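Local coordinates for protein IclR transcriptional regulator (Thermotoga maritima, PDB 1MKM) that probably binds DNA as a transcriptional regulator of the IclR family, with a winged helix-turn-helix domain and a zinc-holding C-terminal domain, at residues L103-F107 with E150-Y154; E49-V53 with G64-Y70; G196-V202 with V215-A221. All blocks are in the same frame, centred on the assembly; numbering follows the deposited sequence.

Contact 2 lies at the winged helix-turn-helix domain, which probably binds DNA; contacts 1 and 3 lie in the C-terminal domain with its GAF-like sheet. The centres of contacts 1 and 3 are about 21 Å apart, and strands 98-105 and 211-220, to which they belong, are neighbours in that sheet. Contact 2 stands apart, its centre about 33 Å from that of contact 1 and about 34 Å from that of contact 3. Contact 3 carries the metal site: the side chain of Cys199 comes within about 3 Å of a bound zinc ion. The side chain of Tyr154 in contact 1 is about 13 Å from a bound zinc ion. Contacts 1 and 2 both touch the second subunit.

Contact 1 of 3, residues L103-F107 with E150-Y154; sequences LKDGF and ELKEY
Lys104, late in strand 98-105, meets Glu150 on helix 148-157, the start of a surface contact that ties the sheet of the GAF-like C-terminal domain to one of its helices. The lysine chain bends twice and sets NZ 3.3 Å from Glu150 OE2, a salt bridge whose hydrogen bond is weak. A firmer bond runs to its own turn, NZ to Gly106 O at 2.9 Å, in the carbonyl plane and on a lone pair. Tyr210 OH bonds to both Lys104 NZ and Glu150 OE1 and so bridges the pair. Gly106 turns the chain with a positive phi, and Phe107 then drives its ring against the helix. With CG opposite the carbonyl carbon (chi1 -70°), the ring passes beneath Tyr154 CB, which sits over one face 4.3 Å from the Phe107 centroid, a CH-pi contact. The two aromatic rings meet obliquely, planes 53° apart. Glu153 OE1 presses on the far end of Phe107, tightly, at 2.9 Å from CZ. One water bonds to Tyr154 OH at 2.6 Å and donates weakly to Phe107 O, which itself lies in the plane of the tyrosine ring, 3.6 Å from CE1.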
ATOM      1  N   LEU B 103     -16.256  28.702   7.564  1.00 50.02           N
ATOM      2  CA  LEU B 103     -17.502  29.092   8.247  1.00 52.00           C
ATOM      3  C   LEU B 103     -17.226  30.273   9.154  1.00 42.94           C
ATOM      4  O   LEU B 103     -16.315  30.215   9.968  1.00 47.41           O
ATOM      5  CB  LEU B 103     -18.027  27.933   9.108  1.00 55.19           C
ATOM      6  CG  LEU B 103     -19.274  28.147   9.974  1.00 60.10           C
ATOM      7  CD1 LEU B 103     -20.506  28.340   9.095  1.00 58.14           C
ATOM      8  CD2 LEU B 103     -19.465  26.932  10.877  1.00 61.99           C
ATOM      9  N   LYS B 104     -18.009  31.337   9.002  1.00 55.15           N
ATOM     10  CA  LYS B 104     -17.874  32.553   9.810  1.00 54.78           C
ATOM     11  C   LYS B 104     -18.343  32.303  11.245  1.00 61.96           C
ATOM     12  O   LYS B 104     -19.507  31.996  11.465  1.00 62.17           O
ATOM     13  CB  LYS B 104     -18.712  33.666   9.182  1.00 50.67           C
ATOM     14  CG  LYS B 104     -19.076  34.839  10.099  1.00 66.54           C
ATOM     15  CD  LYS B 104     -17.955  35.858  10.228  1.00 69.52           C
ATOM     16  CE  LYS B 104     -18.517  37.216  10.636  1.00 60.01           C
ATOM     17  NZ  LYS B 104     -19.195  37.159  11.957  1.00 77.11           N
ATOM     18  N   ASP B 105     -17.441  32.427  12.217  1.00 54.00           N
ATOM     19  CA  ASP B 105     -17.812  32.216  13.621  1.00 64.67           C
ATOM     20  C   ASP B 105     -17.229  33.325  14.498  1.00 61.04           C
ATOM     21  O   ASP B 105     -16.156  33.171  15.095  1.00 52.49           O
ATOM     22  CB  ASP B 105     -17.312  30.856  14.110  1.00 66.97           C
ATOM     23  CG  ASP B 105     -17.915  30.464  15.442  1.00 71.12           C
ATOM     24  OD1 ASP B 105     -19.159  30.387  15.527  1.00 77.21           O
ATOM     25  OD2 ASP B 105     -17.150  30.233  16.400  1.00 76.76           O
ATOM     26  N   GLY B 106     -17.957  34.435  14.570  1.00 67.15           N
ATOM     27  CA  GLY B 106     -17.501  35.576  15.335  1.00 66.31           C
ATOM     28  C   GLY B 106     -16.462  36.349  14.538  1.00 64.22           C
ATOM     29  O   GLY B 106     -16.711  36.759  13.402  1.00 66.17           O
ATOM     30  N   PHE B 107     -15.292  36.527  15.142  1.00 62.43           N
ATOM     31  CA  PHE B 107     -14.174  37.246  14.546  1.00 62.73           C
ATOM     32  C   PHE B 107     -13.109  36.253  14.084  1.00 68.37           C
ATOM     33  O   PHE B 107     -11.931  36.598  13.906  1.00 65.44           O
ATOM     34  CB  PHE B 107     -13.579  38.219  15.571  1.00 75.37           C
ATOM     35  CG  PHE B 107     -14.467  39.396  15.888  1.00 77.14           C
ATOM     36  CD1 PHE B 107     -15.838  39.349  15.637  1.00 73.97           C
ATOM     37  CD2 PHE B 107     -13.931  40.551  16.455  1.00 80.01           C
ATOM     38  CE1 PHE B 107     -16.662  40.431  15.946  1.00 84.50           C
ATOM     39  CE2 PHE B 107     -14.747  41.638  16.770  1.00 84.26           C
ATOM     40  CZ  PHE B 107     -16.113  41.578  16.512  1.00 78.70           C
ATOM     41  N   GLU B 150     -20.605  46.050  13.225  1.00 97.37           N
ATOM     42  CA  GLU B 150     -19.890  44.869  13.685  1.00 92.49           C
ATOM     43  C   GLU B 150     -18.441  45.008  13.248  1.00 91.80           C
ATOM     44  O   GLU B 150     -17.514  44.755  14.021  1.00 92.50           O
ATOM     45  CB  GLU B 150     -20.493  43.618  13.054  1.00 82.39           C
ATOM     46  CG  GLU B 150     -20.007  42.324  13.676  1.00 78.54           C
ATOM     47  CD  GLU B 150     -20.125  41.143  12.729  1.00 73.88           C
ATOM     48  OE1 GLU B 150     -21.193  40.977  12.101  1.00 68.13           O
ATOM     49  OE2 GLU B 150     -19.147  40.377  12.619  1.00 62.46           O
ATOM     50  N   LEU B 151     -18.266  45.419  11.995  1.00 92.58           N
ATOM     51  CA  LEU B 151     -16.943  45.614  11.400  1.00 92.94           C
ATOM     52  C   LEU B 151     -16.083  46.488  12.301  1.00 88.13           C
ATOM     53  O   LEU B 151     -15.070  46.045  12.853  1.00 64.93           O
ATOM     54  CB  LEU B 151     -17.083  46.280  10.025  1.00 97.58           C
ATOM     55  CG  LEU B 151     -15.794  46.661   9.288  1.00103.01           C
ATOM     56  CD1 LEU B 151     -14.976  45.407   9.002  1.00109.09           C
ATOM     57  CD2 LEU B 151     -16.137  47.380   7.992  1.00 97.83           C
ATOM     58  N   LYS B 152     -16.518  47.736  12.438  1.00 96.76           N
ATOM     59  CA  LYS B 152     -15.841  48.732  13.253  1.00103.64           C
ATOM     60  C   LYS B 152     -15.292  48.139  14.547  1.00105.91           C
ATOM     61  O   LYS B 152     -14.177  48.469  14.971  1.00102.36           O
ATOM     62  CB  LYS B 152     -16.813  49.882  13.551  1.00104.31           C
ATOM     63  CG  LYS B 152     -17.316  50.578  12.283  1.00104.40           C
ATOM     64  CD  LYS B 152     -18.363  51.647  12.567  1.00100.69           C
ATOM     65  CE  LYS B 152     -18.825  52.311  11.272  1.00 91.70           C
ATOM     66  NZ  LYS B 152     -19.887  53.322  11.513  1.00 79.85           N
ATOM     67  N   GLU B 153     -16.066  47.248  15.164  1.00103.56           N
ATOM     68  CA  GLU B 153     -15.626  46.629  16.401  1.00 99.26           C
ATOM     69  C   GLU B 153     -14.486  45.650  16.168  1.00 99.54           C
ATOM     70  O   GLU B 153     -13.570  45.559  16.987  1.00 96.81           O
ATOM     71  CB  GLU B 153     -16.766  45.888  17.090  1.00 99.50           C
ATOM     72  CG  GLU B 153     -16.346  45.384  18.460  1.00102.70           C
ATOM     73  CD  GLU B 153     -17.309  44.384  19.051  1.00103.64           C
ATOM     74  OE1 GLU B 153     -17.323  43.223  18.587  1.00 97.27           O
ATOM     75  OE2 GLU B 153     -18.049  44.764  19.980  1.00104.57           O
ATOM     76  N   TYR B 154     -14.548  44.910  15.062  1.00 92.78           N
ATOM     77  CA  TYR B 154     -13.495  43.942  14.757  1.00 89.82           C
ATOM     78  C   TYR B 154     -12.139  44.632  14.753  1.00 88.33           C
ATOM     79  O   TYR B 154     -11.237  44.259  15.506  1.00 74.94           O
ATOM     80  CB  TYR B 154     -13.725  43.289  13.385  1.00 96.35           C
ATOM     81  CG  TYR B 154     -12.633  42.307  12.976  1.00 98.15           C
ATOM     82  CD1 TYR B 154     -12.678  40.973  13.378  1.00 97.97           C
ATOM     83  CD2 TYR B 154     -11.540  42.724  12.213  1.00 98.04           C
ATOM     84  CE1 TYR B 154     -11.662  40.075  13.030  1.00 93.77           C
ATOM     85  CE2 TYR B 154     -10.516  41.835  11.866  1.00102.47           C
ATOM     86  CZ  TYR B 154     -10.586  40.512  12.279  1.00 97.05           C
ATOM     87  OH  TYR B 154      -9.577  39.633  11.950  1.00 91.37           O
TER
HETATM   88  O   HOH W   1      -8.783  37.429  13.048  1.00 56.06           O

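Contact 2 of 3, residues E49-V53 with G64-Y70; sequences EKGFV and GYKLIEY
Phe52 holds CG opposite its carbonyl carbon (chi1 -72°), and Lys66 CG lies anti to the backbone N (chi1 -176°); together these settings lay the lysine chain over the phenylalanine ring. Lys66 CG sits over one face, 3.8 Å from the Phe52 centroid, in a CH-pi contact, and the same methylene also lies above the Tyr70 ring, out towards its rim. Leu67 comes at the edge instead, CD1 near the ring plane and 3.3 Å from Phe52 CE2. Tyr70 approaches obliquely, CE2 at 3.5 Å from Phe52 CZ with the ring planes 71° apart.

The site is the junction of the winged helix-turn-helix domain where helix 37-50 ends, the wing hairpin (strands 53-55 and 61-63) begins and returns, and helix 66-75 sets off. Gly51 closes helix 37-50 in a Schellman motif, and its carbonyl oxygen takes the Lys66 N-H at 3.3 Å, from above the carbonyl plane. That oxygen also receives a CA-H contact from Gly64, a spot where a beta carbon on Gly64 would collide with it. Gly64 N bonds to Phe52 O at 2.8 Å, nearly straight at the hydrogen though well out of the carbonyl plane. Around this core, Leu14 packs on Phe52 in the same chain, Phe11 of the second subunit meets its ring, and Tyr70 OH bonds to Asp15 of that subunit.

Lys66 divides its labour: its CG packs on two rings, CE rests 3.3 Å from Lys50 O, and the bends at chi2 and chi3 take the ammonium off to Glu69 OE1, 2.8 Å from NZ. The charge is thus met within its own helix, by a salt bridge, while the CG methylene stays on the rings.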
ATOM      1  N   GLU B  49     -13.245   1.231  25.419  1.00 45.67           N
ATOM      2  CA  GLU B  49     -14.655   0.832  25.471  1.00 50.17           C
ATOM      3  C   GLU B  49     -15.563   1.853  24.772  1.00 56.63           C
ATOM      4  O   GLU B  49     -16.617   1.502  24.229  1.00 47.75           O
ATOM      5  CB  GLU B  49     -15.079   0.657  26.938  1.00 60.60           C
ATOM      6  CG  GLU B  49     -16.439   1.255  27.299  1.00 74.45           C
ATOM      7  CD  GLU B  49     -17.554   0.229  27.341  1.00 84.86           C
ATOM      8  OE1 GLU B  49     -17.541  -0.622  28.256  1.00 95.46           O
ATOM      9  OE2 GLU B  49     -18.442   0.273  26.463  1.00 82.38           O
ATOM     10  N   LYS B  50     -15.149   3.115  24.781  1.00 58.97           N
ATOM     11  CA  LYS B  50     -15.932   4.175  24.152  1.00 59.23           C
ATOM     12  C   LYS B  50     -15.609   4.306  22.668  1.00 59.64           C
ATOM     13  O   LYS B  50     -16.304   5.021  21.944  1.00 64.98           O
ATOM     14  CB  LYS B  50     -15.682   5.513  24.857  1.00 54.87           C
ATOM     15  CG  LYS B  50     -16.243   5.602  26.274  1.00 68.66           C
ATOM     16  CD  LYS B  50     -17.755   5.619  26.257  1.00 69.68           C
ATOM     17  CE  LYS B  50     -18.341   5.632  27.659  1.00 59.18           C
ATOM     18  NZ  LYS B  50     -19.817   5.440  27.584  1.00 51.04           N
ATOM     19  N   GLY B  51     -14.548   3.627  22.229  1.00 53.50           N
ATOM     20  CA  GLY B  51     -14.158   3.664  20.832  1.00 48.31           C
ATOM     21  C   GLY B  51     -13.212   4.779  20.406  1.00 51.72           C
ATOM     22  O   GLY B  51     -12.967   4.953  19.212  1.00 48.85           O
ATOM     23  N   PHE B  52     -12.681   5.533  21.367  1.00 52.44           N
ATOM     24  CA  PHE B  52     -11.752   6.620  21.069  1.00 49.38           C
ATOM     25  C   PHE B  52     -10.402   6.074  20.693  1.00 49.17           C
ATOM     26  O   PHE B  52      -9.607   6.729  20.020  1.00 45.49           O
ATOM     27  CB  PHE B  52     -11.610   7.554  22.276  1.00 46.30           C
ATOM     28  CG  PHE B  52     -12.825   8.398  22.512  1.00 52.09           C
ATOM     29  CD1 PHE B  52     -13.880   7.927  23.293  1.00 44.53           C
ATOM     30  CD2 PHE B  52     -12.961   9.621  21.876  1.00 32.70           C
ATOM     31  CE1 PHE B  52     -15.063   8.671  23.429  1.00 40.14           C
ATOM     32  CE2 PHE B  52     -14.134  10.361  22.007  1.00 37.27           C
ATOM     33  CZ  PHE B  52     -15.187   9.885  22.783  1.00 38.68           C
ATOM     34  N   VAL B  53     -10.146   4.856  21.143  1.00 49.93           N
ATOM     35  CA  VAL B  53      -8.889   4.205  20.869  1.00 44.73           C
ATOM     36  C   VAL B  53      -9.121   2.765  20.438  1.00 54.87           C
ATOM     37  O   VAL B  53     -10.146   2.159  20.776  1.00 56.27           O
ATOM     38  CB  VAL B  53      -7.995   4.255  22.114  1.00 47.63           C
ATOM     39  CG1 VAL B  53      -6.794   3.398  21.929  1.00 49.66           C
ATOM     40  CG2 VAL B  53      -7.576   5.690  22.365  1.00 57.36           C
ATOM     41  N   GLY B  64      -9.203   5.324  17.642  1.00 50.20           N
ATOM     42  CA  GLY B  64     -10.412   4.669  17.189  1.00 40.33           C
ATOM     43  C   GLY B  64     -11.194   5.484  16.178  1.00 47.37           C
ATOM     44  O   GLY B  64     -10.738   6.524  15.702  1.00 50.11           O
ATOM     45  N   TYR B  65     -12.392   5.009  15.872  1.00 42.62           N
ATOM     46  CA  TYR B  65     -13.265   5.637  14.896  1.00 46.34           C
ATOM     47  C   TYR B  65     -14.193   6.679  15.495  1.00 46.52           C
ATOM     48  O   TYR B  65     -14.703   7.533  14.780  1.00 55.79           O
ATOM     49  CB  TYR B  65     -14.127   4.562  14.241  1.00 46.21           C
ATOM     50  CG  TYR B  65     -15.330   4.219  15.088  1.00 52.74           C
ATOM     51  CD1 TYR B  65     -16.539   4.903  14.921  1.00 46.66           C
ATOM     52  CD2 TYR B  65     -15.236   3.295  16.128  1.00 53.15           C
ATOM     53  CE1 TYR B  65     -17.614   4.684  15.765  1.00 49.02           C
ATOM     54  CE2 TYR B  65     -16.316   3.068  16.990  1.00 46.47           C
ATOM     55  CZ  TYR B  65     -17.496   3.769  16.799  1.00 53.81           C
ATOM     56  OH  TYR B  65     -18.566   3.572  17.644  1.00 65.25           O
ATOM     57  N   LYS B  66     -14.453   6.583  16.797  1.00 48.41           N
ATOM     58  CA  LYS B  66     -15.373   7.509  17.456  1.00 45.24           C
ATOM     59  C   LYS B  66     -15.170   8.964  17.047  1.00 35.80           C
ATOM     60  O   LYS B  66     -16.090   9.611  16.552  1.00 47.89           O
ATOM     61  CB  LYS B  66     -15.257   7.373  18.978  1.00 50.05           C
ATOM     62  CG  LYS B  66     -16.236   8.207  19.739  1.00 38.79           C
ATOM     63  CD  LYS B  66     -17.659   7.907  19.299  1.00 54.59           C
ATOM     64  CE  LYS B  66     -18.061   6.459  19.559  1.00 49.37           C
ATOM     65  NZ  LYS B  66     -19.482   6.225  19.152  1.00 48.32           N
ATOM     66  N   LEU B  67     -13.965   9.471  17.261  1.00 39.93           N
ATOM     67  CA  LEU B  67     -13.627  10.847  16.923  1.00 34.23           C
ATOM     68  C   LEU B  67     -14.025  11.172  15.468  1.00 38.43           C
ATOM     69  O   LEU B  67     -14.563  12.251  15.183  1.00 35.89           O
ATOM     70  CB  LEU B  67     -12.134  11.044  17.175  1.00 40.81           C
ATOM     71  CG  LEU B  67     -11.699  11.982  18.318  1.00 49.88           C
ATOM     72  CD1 LEU B  67     -12.648  11.928  19.472  1.00 54.90           C
ATOM     73  CD2 LEU B  67     -10.300  11.632  18.754  1.00 44.19           C
ATOM     74  N   ILE B  68     -13.788  10.219  14.562  1.00 46.05           N
ATOM     75  CA  ILE B  68     -14.163  10.385  13.161  1.00 44.44           C
ATOM     76  C   ILE B  68     -15.674  10.587  13.091  1.00 47.82           C
ATOM     77  O   ILE B  68     -16.168  11.506  12.432  1.00 52.90           O
ATOM     78  CB  ILE B  68     -13.774   9.157  12.316  1.00 35.44           C
ATOM     79  CG1 ILE B  68     -12.252   8.966  12.347  1.00 43.49           C
ATOM     80  CG2 ILE B  68     -14.233   9.362  10.900  1.00 32.03           C
ATOM     81  CD1 ILE B  68     -11.743   7.626  11.803  1.00 36.44           C
ATOM     82  N   GLU B  69     -16.412   9.730  13.786  1.00 37.71           N
ATOM     83  CA  GLU B  69     -17.861   9.859  13.821  1.00 38.45           C
ATOM     84  C   GLU B  69     -18.285  11.215  14.418  1.00 40.23           C
ATOM     85  O   GLU B  69     -19.235  11.850  13.946  1.00 40.81           O
ATOM     86  CB  GLU B  69     -18.464   8.736  14.674  1.00 35.44           C
ATOM     87  CG  GLU B  69     -19.977   8.797  14.765  1.00 47.69           C
ATOM     88  CD  GLU B  69     -20.564   7.861  15.817  1.00 45.43           C
ATOM     89  OE1 GLU B  69     -19.807   7.101  16.462  1.00 54.76           O
ATOM     90  OE2 GLU B  69     -21.798   7.897  15.998  1.00 47.63           O
ATOM     91  N   TYR B  70     -17.589  11.659  15.464  1.00 41.43           N
ATOM     92  CA  TYR B  70     -17.941  12.923  16.119  1.00 36.34           C
ATOM     93  C   TYR B  70     -17.767  14.114  15.186  1.00 35.75           C
ATOM     94  O   TYR B  70     -18.620  15.000  15.125  1.00 39.90           O
ATOM     95  CB  TYR B  70     -17.108  13.120  17.392  1.00 25.92           C
ATOM     96  CG  TYR B  70     -17.657  12.388  18.596  1.00 38.11           C
ATOM     97  CD1 TYR B  70     -18.810  11.601  18.496  1.00 37.04           C
ATOM     98  CD2 TYR B  70     -17.025  12.481  19.851  1.00 42.25           C
ATOM     99  CE1 TYR B  70     -19.317  10.930  19.604  1.00 40.16           C
ATOM    100  CE2 TYR B  70     -17.519  11.811  20.960  1.00 33.45           C
ATOM    101  CZ  TYR B  70     -18.662  11.041  20.831  1.00 44.46           C
ATOM    102  OH  TYR B  70     -19.163  10.379  21.912  1.00 37.90           O
TER

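Contact 3 of 3, residues G196-V202 with V215-A221; sequences GIMCVGV and VSISGVA
Ile197-Val202 and Val215-Val220 pair as the two arms of a buried antiparallel beta hairpin, with strand 187-190 alongside the first arm and strand 98-105 alongside the second. The arms run at 165° to one another. Met198, Val200 and Val202 form hydrogen-bonded pairs with Gly219, Ile217 and Val215. Met198 N meets Gly219 O at 3.1 Å with the N-H nearly along the C=O axis, whereas the return bond from Gly219 N to Met198 O is weak. Between these rungs Cys199 CA comes 3.2 Å from Ile217 O as a CA-H contact.

Both arms belong to the six-stranded antiparallel sheet of the GAF-like domain, and its two faces differ here. Val200, Val202 and Ile217 turn to helix 226-246, which covers them. On the other face lie Cys199, Ser216 and Ser218; Cys199 SG sits 3.8 Å from Ser218 OG and about 3 Å from a bound zinc ion, and together with Asp189 on the adjoining strand it belongs to the zinc-binding site. Gly201 keeps that face low, since a beta carbon there would crowd Ser216 CB.

Met198 has no side chain opposite it in Gly219, and its own chain goes further along. CG stands opposite the carbonyl carbon (chi1 -74°), and the thioether runs out until SD lies 3.7 Å from Ala221 CB, with Phe224 also in touch. Shortened to an alanine here, the side chain would probably leave Ala221 without its sulfur neighbour and open a gap beside Phe224. At this end Ala221 N bonds to Gly196 O at 2.8 Å, from above the carbonyl plane. At the other end Val215 CG2 presses to 3.2 Å from Val202 O.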
ATOM      1  N   GLY B 196       4.437  32.014   0.042  1.00 68.80           N
ATOM      2  CA  GLY B 196       4.507  30.976  -0.965  1.00 66.07           C
ATOM      3  C   GLY B 196       3.117  30.689  -1.497  1.00 64.93           C
ATOM      4  O   GLY B 196       2.972  30.199  -2.621  1.00 67.39           O
ATOM      5  N   ILE B 197       2.103  31.023  -0.695  1.00 59.42           N
ATOM      6  CA  ILE B 197       0.694  30.803  -1.035  1.00 53.21           C
ATOM      7  C   ILE B 197      -0.112  32.092  -1.264  1.00 61.06           C
ATOM      8  O   ILE B 197       0.005  33.055  -0.503  1.00 65.40           O
ATOM      9  CB  ILE B 197      -0.039  29.981   0.100  1.00 45.67           C
ATOM     10  CG1 ILE B 197       0.022  28.464  -0.161  1.00 52.80           C
ATOM     11  CG2 ILE B 197      -1.496  30.372   0.165  1.00 41.85           C
ATOM     12  CD1 ILE B 197       1.384  27.893  -0.275  1.00 58.90           C
ATOM     13  N   MET B 198      -0.944  32.093  -2.305  1.00 50.16           N
ATOM     14  CA  MET B 198      -1.823  33.220  -2.610  1.00 50.05           C
ATOM     15  C   MET B 198      -3.218  32.627  -2.776  1.00 44.58           C
ATOM     16  O   MET B 198      -3.348  31.448  -3.078  1.00 49.89           O
ATOM     17  CB  MET B 198      -1.399  33.925  -3.903  1.00 57.35           C
ATOM     18  CG  MET B 198      -0.148  34.774  -3.759  1.00 59.36           C
ATOM     19  SD  MET B 198       0.421  35.470  -5.322  1.00 65.80           S
ATOM     20  CE  MET B 198      -1.051  36.325  -5.871  1.00 47.94           C
ATOM     21  N   CYS B 199      -4.257  33.431  -2.588  1.00 54.40           N
ATOM     22  CA  CYS B 199      -5.620  32.924  -2.707  1.00 52.17           C
ATOM     23  C   CYS B 199      -6.555  33.950  -3.331  1.00 59.56           C
ATOM     24  O   CYS B 199      -6.198  35.110  -3.499  1.00 61.59           O
ATOM     25  CB  CYS B 199      -6.164  32.566  -1.319  1.00 50.08           C
ATOM     26  SG  CYS B 199      -4.986  31.738  -0.221  1.00 58.22           S
ATOM     27  N   VAL B 200      -7.755  33.506  -3.677  1.00 56.25           N
ATOM     28  CA  VAL B 200      -8.776  34.381  -4.218  1.00 57.99           C
ATOM     29  C   VAL B 200     -10.055  33.935  -3.520  1.00 55.21           C
ATOM     30  O   VAL B 200     -10.351  32.742  -3.479  1.00 51.10           O
ATOM     31  CB  VAL B 200      -8.932  34.229  -5.753  1.00 53.43           C
ATOM     32  CG1 VAL B 200     -10.171  34.967  -6.215  1.00 44.80           C
ATOM     33  CG2 VAL B 200      -7.709  34.787  -6.459  1.00 45.97           C
ATOM     34  N   GLY B 201     -10.802  34.878  -2.955  1.00 62.54           N
ATOM     35  CA  GLY B 201     -12.008  34.506  -2.247  1.00 56.01           C
ATOM     36  C   GLY B 201     -13.220  35.378  -2.494  1.00 73.65           C
ATOM     37  O   GLY B 201     -13.100  36.555  -2.832  1.00 68.69           O
ATOM     38  N   VAL B 202     -14.391  34.777  -2.297  1.00 80.09           N
ATOM     39  CA  VAL B 202     -15.689  35.422  -2.477  1.00 82.40           C
ATOM     40  C   VAL B 202     -16.585  34.987  -1.308  1.00 85.01           C
ATOM     41  O   VAL B 202     -16.441  33.875  -0.796  1.00 88.92           O
ATOM     42  CB  VAL B 202     -16.333  34.968  -3.808  1.00 78.04           C
ATOM     43  CG1 VAL B 202     -17.688  35.616  -3.995  1.00 87.32           C
ATOM     44  CG2 VAL B 202     -15.420  35.307  -4.963  1.00 79.63           C
ATOM     45  N   VAL B 215     -15.484  31.130   0.533  1.00 55.72           N
ATOM     46  CA  VAL B 215     -15.012  30.111  -0.391  1.00 52.97           C
ATOM     47  C   VAL B 215     -13.791  30.720  -1.055  1.00 52.43           C
ATOM     48  O   VAL B 215     -13.789  31.910  -1.383  1.00 50.44           O
ATOM     49  CB  VAL B 215     -16.061  29.806  -1.474  1.00 58.49           C
ATOM     50  CG1 VAL B 215     -17.313  29.276  -0.837  1.00 64.63           C
ATOM     51  CG2 VAL B 215     -16.395  31.068  -2.253  1.00 62.83           C
ATOM     52  N   SER B 216     -12.741  29.935  -1.235  1.00 43.01           N
ATOM     53  CA  SER B 216     -11.565  30.475  -1.884  1.00 50.28           C
ATOM     54  C   SER B 216     -10.755  29.417  -2.610  1.00 54.16           C
ATOM     55  O   SER B 216     -10.905  28.216  -2.363  1.00 51.51           O
ATOM     56  CB  SER B 216     -10.685  31.218  -0.867  1.00 53.07           C
ATOM     57  OG  SER B 216     -10.201  30.368   0.147  1.00 47.98           O
ATOM     58  N   ILE B 217      -9.918  29.871  -3.537  1.00 43.73           N
ATOM     59  CA  ILE B 217      -9.056  28.973  -4.292  1.00 45.51           C
ATOM     60  C   ILE B 217      -7.675  29.224  -3.732  1.00 50.01           C
ATOM     61  O   ILE B 217      -7.293  30.373  -3.528  1.00 54.93           O
ATOM     62  CB  ILE B 217      -9.080  29.292  -5.799  1.00 46.47           C
ATOM     63  CG1 ILE B 217     -10.396  28.790  -6.413  1.00 46.29           C
ATOM     64  CG2 ILE B 217      -7.868  28.700  -6.470  1.00 33.54           C
ATOM     65  CD1 ILE B 217     -10.592  29.182  -7.878  1.00 58.00           C
ATOM     66  N   SER B 218      -6.919  28.161  -3.491  1.00 47.57           N
ATOM     67  CA  SER B 218      -5.602  28.332  -2.915  1.00 40.42           C
ATOM     68  C   SER B 218      -4.522  27.582  -3.660  1.00 43.63           C
ATOM     69  O   SER B 218      -4.731  26.467  -4.110  1.00 51.54           O
ATOM     70  CB  SER B 218      -5.641  27.891  -1.446  1.00 35.48           C
ATOM     71  OG  SER B 218      -6.800  28.425  -0.812  1.00 38.15           O
ATOM     72  N   GLY B 219      -3.358  28.200  -3.788  1.00 43.23           N
ATOM     73  CA  GLY B 219      -2.267  27.541  -4.471  1.00 52.72           C
ATOM     74  C   GLY B 219      -0.972  28.310  -4.338  1.00 52.85           C
ATOM     75  O   GLY B 219      -0.914  29.323  -3.640  1.00 57.01           O
ATOM     76  N   VAL B 220       0.071  27.832  -4.999  1.00 47.96           N
ATOM     77  CA  VAL B 220       1.341  28.523  -4.931  1.00 62.69           C
ATOM     78  C   VAL B 220       1.237  29.864  -5.652  1.00 60.76           C
ATOM     79  O   VAL B 220       0.501  30.006  -6.637  1.00 64.88           O
ATOM     80  CB  VAL B 220       2.474  27.695  -5.556  1.00 64.77           C
ATOM     81  CG1 VAL B 220       3.792  28.438  -5.404  1.00 70.48           C
ATOM     82  CG2 VAL B 220       2.557  26.342  -4.872  1.00 59.12           C
ATOM     83  N   ALA B 221       1.983  30.837  -5.141  1.00 61.20           N
ATOM     84  CA  ALA B 221       2.002  32.194  -5.661  1.00 56.53           C
ATOM     85  C   ALA B 221       2.189  32.286  -7.168  1.00 58.08           C
ATOM     86  O   ALA B 221       1.469  33.033  -7.845  1.00 56.70           O
ATOM     87  CB  ALA B 221       3.090  32.984  -4.951  1.00 59.68           C
TER